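Local coordinates for ribose 5-phosphate isomerase, putative (Trypanosoma brucei brucei, PDB 6FXS), which probably interconverts ribose 5-phosphate and ribulose 5-phosphate, as an isomerase of the RpiB/LacAB family, at residues T22-I27 and E81-I86; T115-R120 and L148-S153. One frame throughout, in Å; residues are numbered along the deposited sequence.

Interaction 1 (T22-I27 and E81-I86)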
loop_
_atom_site.group_PDB
_atom_site.type_symbol
_atom_site.label_atom_id
_atom_site.label_comp_id
_atom_site.label_asym_id
_atom_site.label_seq_id
_atom_site.Cartn_x
_atom_site.Cartn_y
_atom_site.Cartn_z
ATOM N N THR B 22 -9.372 29.338 -11.953
ATOM C CA THR B 22 -8.541 28.376 -12.768
ATOM C C THR B 22 -7.258 28.000 -12.058
ATOM O O THR B 22 -6.579 28.866 -11.520
ATOM C CB THR B 22 -8.153 28.897 -14.168
ATOM O OG1 THR B 22 -9.331 29.128 -14.893
ATOM C CG2 THR B 22 -7.332 27.863 -14.973
ATOM N N ARG B 23 -6.941 26.710 -12.067
ATOM C CA ARG B 23 -5.702 26.226 -11.510
ATOM C C ARG B 23 -5.013 25.444 -12.629
ATOM O O ARG B 23 -5.578 24.456 -13.121
ATOM C CB ARG B 23 -5.971 25.378 -10.268
ATOM C CG ARG B 23 -7.072 25.900 -9.326
ATOM C CD ARG B 23 -6.718 27.020 -8.333
ATOM N NE ARG B 23 -5.373 26.999 -7.731
ATOM C CZ ARG B 23 -4.789 25.967 -7.093
ATOM N NH1 ARG B 23 -5.376 24.767 -6.974
ATOM N NH2 ARG B 23 -3.555 26.125 -6.591
ATOM N N LYS B 24 -3.808 25.881 -13.031
ATOM C CA LYS B 24 -3.041 25.162 -14.022
ATOM C C LYS B 24 -2.225 24.038 -13.347
ATOM O O LYS B 24 -1.501 24.301 -12.403
ATOM C CB LYS B 24 -1.992 26.037 -14.701
ATOM C CG LYS B 24 -2.523 27.189 -15.504
ATOM C CD LYS B 24 -1.529 27.540 -16.609
ATOM C CE LYS B 24 -1.505 29.030 -16.852
ATOM N NZ LYS B 24 -1.177 29.351 -18.278
ATOM N N VAL B 25 -2.277 22.863 -13.934
ATOM C CA VAL B 25 -1.691 21.648 -13.380
ATOM C C VAL B 25 -0.711 21.168 -14.382
ATOM O O VAL B 25 -1.103 20.658 -15.410
ATOM C CB VAL B 25 -2.785 20.603 -13.094
ATOM C CG1 VAL B 25 -2.166 19.344 -12.540
ATOM C CG2 VAL B 25 -3.888 21.142 -12.211
ATOM N N ALA B 26 0.572 21.440 -14.173
ATOM C CA ALA B 26 1.586 20.973 -15.078
ATOM C C ALA B 26 1.814 19.477 -14.783
ATOM O O ALA B 26 1.924 19.085 -13.597
ATOM C CB ALA B 26 2.881 21.766 -14.894
ATOM N N ILE B 27 1.864 18.668 -15.842
ATOM C CA ILE B 27 2.002 17.230 -15.768
ATOM C C ILE B 27 3.239 16.802 -16.572
ATOM O O ILE B 27 3.455 17.230 -17.748
ATOM C CB ILE B 27 0.777 16.491 -16.311
ATOM C CG1 ILE B 27 -0.475 16.976 -15.660
ATOM C CG2 ILE B 27 0.909 15.002 -16.125
ATOM C CD1 ILE B 27 -1.724 16.620 -16.438
ATOM N N GLU B 81 4.328 29.823 -13.090
ATOM C CA GLU B 81 3.782 29.442 -14.396
ATOM C C GLU B 81 2.717 28.363 -14.296
ATOM O O GLU B 81 1.927 28.142 -15.247
ATOM C CB GLU B 81 4.945 28.991 -15.297
ATOM C CG GLU B 81 6.016 30.079 -15.465
ATOM C CD GLU B 81 7.332 29.610 -16.080
ATOM O OE1 GLU B 81 7.563 28.451 -16.442
ATOM O OE2 GLU B 81 8.185 30.462 -16.201
ATOM N N ALA B 82 2.675 27.641 -13.167
ATOM C CA ALA B 82 1.605 26.675 -12.965
ATOM C C ALA B 82 1.303 26.654 -11.497
ATOM O O ALA B 82 2.169 27.002 -10.702
ATOM C CB ALA B 82 2.040 25.297 -13.470
ATOM N N ASP B 83 0.079 26.299 -11.132
ATOM C CA ASP B 83 -0.302 26.236 -9.700
ATOM C C ASP B 83 0.077 24.915 -8.991
ATOM O O ASP B 83 0.366 24.947 -7.836
ATOM C CB ASP B 83 -1.772 26.469 -9.532
ATOM C CG ASP B 83 -2.197 27.818 -10.164
ATOM O OD1 ASP B 83 -1.748 28.830 -9.660
ATOM O OD2 ASP B 83 -2.870 27.856 -11.189
ATOM N N VAL B 84 0.003 23.810 -9.685
ATOM C CA VAL B 84 0.220 22.456 -9.100
ATOM C C VAL B 84 0.958 21.653 -10.146
ATOM O O VAL B 84 0.729 21.879 -11.370
ATOM C CB VAL B 84 -1.103 21.674 -8.872
ATOM C CG1 VAL B 84 -0.845 20.403 -8.036
ATOM C CG2 VAL B 84 -2.144 22.499 -8.161
ATOM N N GLY B 85 1.825 20.722 -9.684
ATOM C CA GLY B 85 2.435 19.708 -10.517
ATOM C C GLY B 85 2.086 18.276 -10.298
ATOM O O GLY B 85 1.725 17.856 -9.129
ATOM N N ILE B 86 2.146 17.467 -11.350
ATOM C CA ILE B 86 1.952 16.007 -11.225
ATOM C C ILE B 86 3.111 15.381 -11.982
ATOM O O ILE B 86 3.376 15.754 -13.159
ATOM C CB ILE B 86 0.590 15.533 -11.785
ATOM C CG1 ILE B 86 -0.566 16.134 -10.980
ATOM C CG2 ILE B 86 0.496 14.027 -11.791
ATOM C CD1 ILE B 86 -1.927 16.037 -11.600
#
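Val-25 and Ile-86 meet at the apolar centre of this pairing, where two neighbouring strands of the Rossmann-like parallel sheet of the RpiB/LacAB family lie side by side. The CG1 branch of Val-25 stands anti to its backbone nitrogen (chi1 179°) and is thereby carried against the far end of Ile-86, with Val-25 CG1 only 3.4 Å from Ile-86 CD1, tighter than usual van der Waals contact. Val-25, Ile-27, Val-84 and Ile-86 all project from one face of the sheet, where Val-44 of helix 37-46 covers Val-25 and Ile-86 while Phe-147 and Ile-144 of helix 137-149 rest on Val-84 and Ile-86 respectively. Ala-26 faces the other way, toward Val-73 and Met-76 of helix 66-78, and its CB touches Ala-82 CB at 3.9 Å.

Between the two faces the backbones pair in the parallel manner: Ala-26 bonds to the residues on either side of its partner Gly-85, its N giving to Val-84 O (2.8 Å) and its O receiving Ile-86 N (2.8 Å). Where strand 84-89 begins the pattern changes, and one oxygen serves two donors: Lys-24 O accepts from Val-84 N at 3.1 Å and also from Asp-83 N at 2.8 Å, the latter donor tilted out of the carbonyl plane.

At the polar edge the Asp-83 side chain crosses that of Arg-23 at about a right angle. The bends at chi2 and chi3 bring the guanidinium back over Asp-83, whose CB lies across one of its faces, 3.5 Å from Arg-23 NH2. No N-H of Arg-23 points at Asp-83 OD2, which lies well out of the guanidinium plane, although the opposite charges probably attract. Instead, Asp-83 OD2 turns its anti lone pair to the backbone, accepting Lys-24 N at 2.9 Å with an N-H...O angle of 154°.

Interaction 2 (T115-R120 and L148-S153)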
loop_
_atom_site.group_PDB
_atom_site.type_symbol
_atom_site.label_atom_id
_atom_site.label_comp_id
_atom_site.label_asym_id
_atom_site.label_seq_id
_atom_site.Cartn_x
_atom_site.Cartn_y
_atom_site.Cartn_z
ATOM N N THR B 115 -2.290 9.477 2.182
ATOM C CA THR B 115 -1.102 10.233 1.944
ATOM C C THR B 115 -1.413 11.460 1.062
ATOM O O THR B 115 -0.849 12.560 1.254
ATOM C CB THR B 115 0.032 9.393 1.313
ATOM O OG1 THR B 115 -0.461 8.635 0.188
ATOM C CG2 THR B 115 0.610 8.498 2.374
ATOM N N ALA B 116 -2.341 11.293 0.136
ATOM C CA ALA B 116 -2.756 12.420 -0.667
ATOM C C ALA B 116 -3.387 13.557 0.128
ATOM O O ALA B 116 -3.065 14.702 -0.101
ATOM C CB ALA B 116 -3.735 11.962 -1.761
ATOM N N VAL B 117 -4.246 13.225 1.098
ATOM C CA VAL B 117 -4.824 14.185 2.056
ATOM C C VAL B 117 -3.736 14.886 2.860
ATOM O O VAL B 117 -3.700 16.132 2.936
ATOM C CB VAL B 117 -5.866 13.517 2.983
ATOM C CG1 VAL B 117 -6.366 14.453 4.047
ATOM C CG2 VAL B 117 -7.102 13.073 2.208
ATOM N N MET B 118 -2.879 14.090 3.492
ATOM C CA MET B 118 -1.923 14.666 4.422
ATOM C C MET B 118 -0.828 15.507 3.709
ATOM O O MET B 118 -0.345 16.473 4.283
ATOM C CB MET B 118 -1.286 13.616 5.302
ATOM C CG MET B 118 -2.320 12.831 6.208
ATOM S SD MET B 118 -3.565 13.892 7.034
ATOM C CE MET B 118 -2.416 14.528 8.220
ATOM N N ALA B 119 -0.463 15.116 2.485
ATOM C CA ALA B 119 0.522 15.896 1.716
ATOM C C ALA B 119 0.011 17.328 1.570
ATOM O O ALA B 119 0.776 18.295 1.603
ATOM C CB ALA B 119 0.699 15.323 0.332
ATOM N N ARG B 120 -1.281 17.439 1.342
ATOM C CA ARG B 120 -1.918 18.771 1.219
ATOM C C ARG B 120 -2.162 19.478 2.560
ATOM O O ARG B 120 -1.808 20.655 2.768
ATOM C CB ARG B 120 -3.227 18.599 0.460
ATOM C CG ARG B 120 -3.029 18.226 -1.038
ATOM C CD ARG B 120 -2.405 19.253 -1.928
ATOM N NE ARG B 120 -3.152 20.477 -1.828
ATOM C CZ ARG B 120 -2.745 21.638 -1.417
ATOM N NH1 ARG B 120 -1.452 21.941 -1.232
ATOM N NH2 ARG B 120 -3.701 22.564 -1.225
ATOM N N LEU B 148 -5.793 17.449 -5.628
ATOM C CA LEU B 148 -6.230 18.730 -6.241
ATOM C C LEU B 148 -7.327 19.362 -5.441
ATOM O O LEU B 148 -7.366 20.591 -5.384
ATOM C CB LEU B 148 -6.717 18.507 -7.661
ATOM C CG LEU B 148 -5.631 18.136 -8.669
ATOM C CD1 LEU B 148 -6.197 17.775 -10.034
ATOM C CD2 LEU B 148 -4.602 19.217 -8.763
ATOM N N GLN B 149 -8.180 18.557 -4.809
ATOM C CA GLN B 149 -9.355 19.077 -4.126
ATOM C C GLN B 149 -9.104 19.420 -2.649
ATOM O O GLN B 149 -9.867 20.211 -2.038
ATOM C CB GLN B 149 -10.502 18.086 -4.197
ATOM C CG GLN B 149 -11.149 18.001 -5.552
ATOM C CD GLN B 149 -12.228 16.958 -5.541
ATOM O OE1 GLN B 149 -12.542 16.350 -4.492
ATOM N NE2 GLN B 149 -12.734 16.668 -6.684
ATOM N N THR B 150 -8.027 18.875 -2.089
ATOM C CA THR B 150 -7.760 19.076 -0.664
ATOM C C THR B 150 -7.006 20.342 -0.395
ATOM O O THR B 150 -5.921 20.580 -0.968
ATOM C CB THR B 150 -7.057 17.815 -0.065
ATOM O OG1 THR B 150 -7.860 16.615 -0.287
ATOM C CG2 THR B 150 -6.800 18.006 1.394
ATOM N N PRO B 151 -7.500 21.158 0.556
ATOM C CA PRO B 151 -6.815 22.399 0.929
ATOM C C PRO B 151 -5.731 22.133 2.028
ATOM O O PRO B 151 -5.742 21.059 2.661
ATOM C CB PRO B 151 -7.953 23.278 1.514
ATOM C CG PRO B 151 -8.840 22.217 2.183
ATOM C CD PRO B 151 -8.844 21.067 1.171
ATOM N N TYR B 152 -4.824 23.088 2.187
ATOM C CA TYR B 152 -3.900 23.158 3.278
ATOM C C TYR B 152 -4.693 23.416 4.568
ATOM O O TYR B 152 -5.674 24.128 4.530
ATOM C CB TYR B 152 -2.909 24.300 3.051
ATOM C CG TYR B 152 -1.907 24.510 4.179
ATOM C CD1 TYR B 152 -1.087 23.461 4.643
ATOM C CD2 TYR B 152 -1.703 25.774 4.690
ATOM C CE1 TYR B 152 -0.143 23.665 5.624
ATOM C CE2 TYR B 152 -0.781 25.984 5.700
ATOM C CZ TYR B 152 0.045 24.926 6.160
ATOM O OH TYR B 152 1.020 25.209 7.161
ATOM N N SER B 153 -4.351 22.754 5.676
ATOM C CA SER B 153 -5.134 22.945 6.940
ATOM C C SER B 153 -5.089 24.379 7.531
ATOM O O SER B 153 -5.995 24.765 8.250
ATOM C CB SER B 153 -4.777 21.917 8.021
ATOM O OG SER B 153 -3.592 22.390 8.633
#
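The side chains of Arg-120 and Thr-150 slide past each other in opposite directions, the aliphatic root of the arginine lying alongside the threonine methyl, with Arg-120 CB 3.7 Å from Thr-150 CG2. Bends at chi2 and chi3 then curl the chain back and bring the guanidinium side-on to the Thr-150 carbonyl. Two nitrogens grip that single oxygen: Arg-120 NE at 2.9 Å from Thr-150 O, and Arg-120 NH2 at 3.0 Å from the same atom. The acceptor sits near the guanidinium edge, though 20° out of its plane, and both hydrogen bonds are bent, with N-H...O angles of 131° and 134°. Thr-150 is the first residue to leave helical geometry after helix 137-149, so the arginine of helix 113-121 ties down the exit from a neighbouring helix on the same side of the sheet. The remaining nitrogen, NH1, forms a salt bridge with Asp-124 and a hydrogen bond to Ala-125 O, which probably helps to fix the rotation of the group. Beyond Pro-151 the Tyr-152 ring presents its edge, in plane, to Arg-120 O, with CD1 3.5 Å from that oxygen. A CA-H...O contact of 3.3 Å joins Tyr-152 CA to Arg-120 O, while the Tyr-152 hydroxyl reaches Thr-159 in helix 156-169.

In the fold
Along the chain the two contacts come in series: interaction 1 is complete at residue 86, well before interaction 2 opens at residue 115. Their centres lie about 15 Å apart, yet they touch through Leu-148, whose CD2 packs 4.0 Å from Val-84 CG1. Helix 137-149 thus connects them, covering strands 23-29 and 84-89 on one face of the five-stranded parallel sheet and then ending in the 148-153 segment beside helix 113-121. The first contact lies within the sheet and is partly buried; the second is a surface contact in the layer outside it. The helix therefore links the centre of the sheet to the helical layer at the surface, as expected of a three-layer alpha/beta/alpha fold.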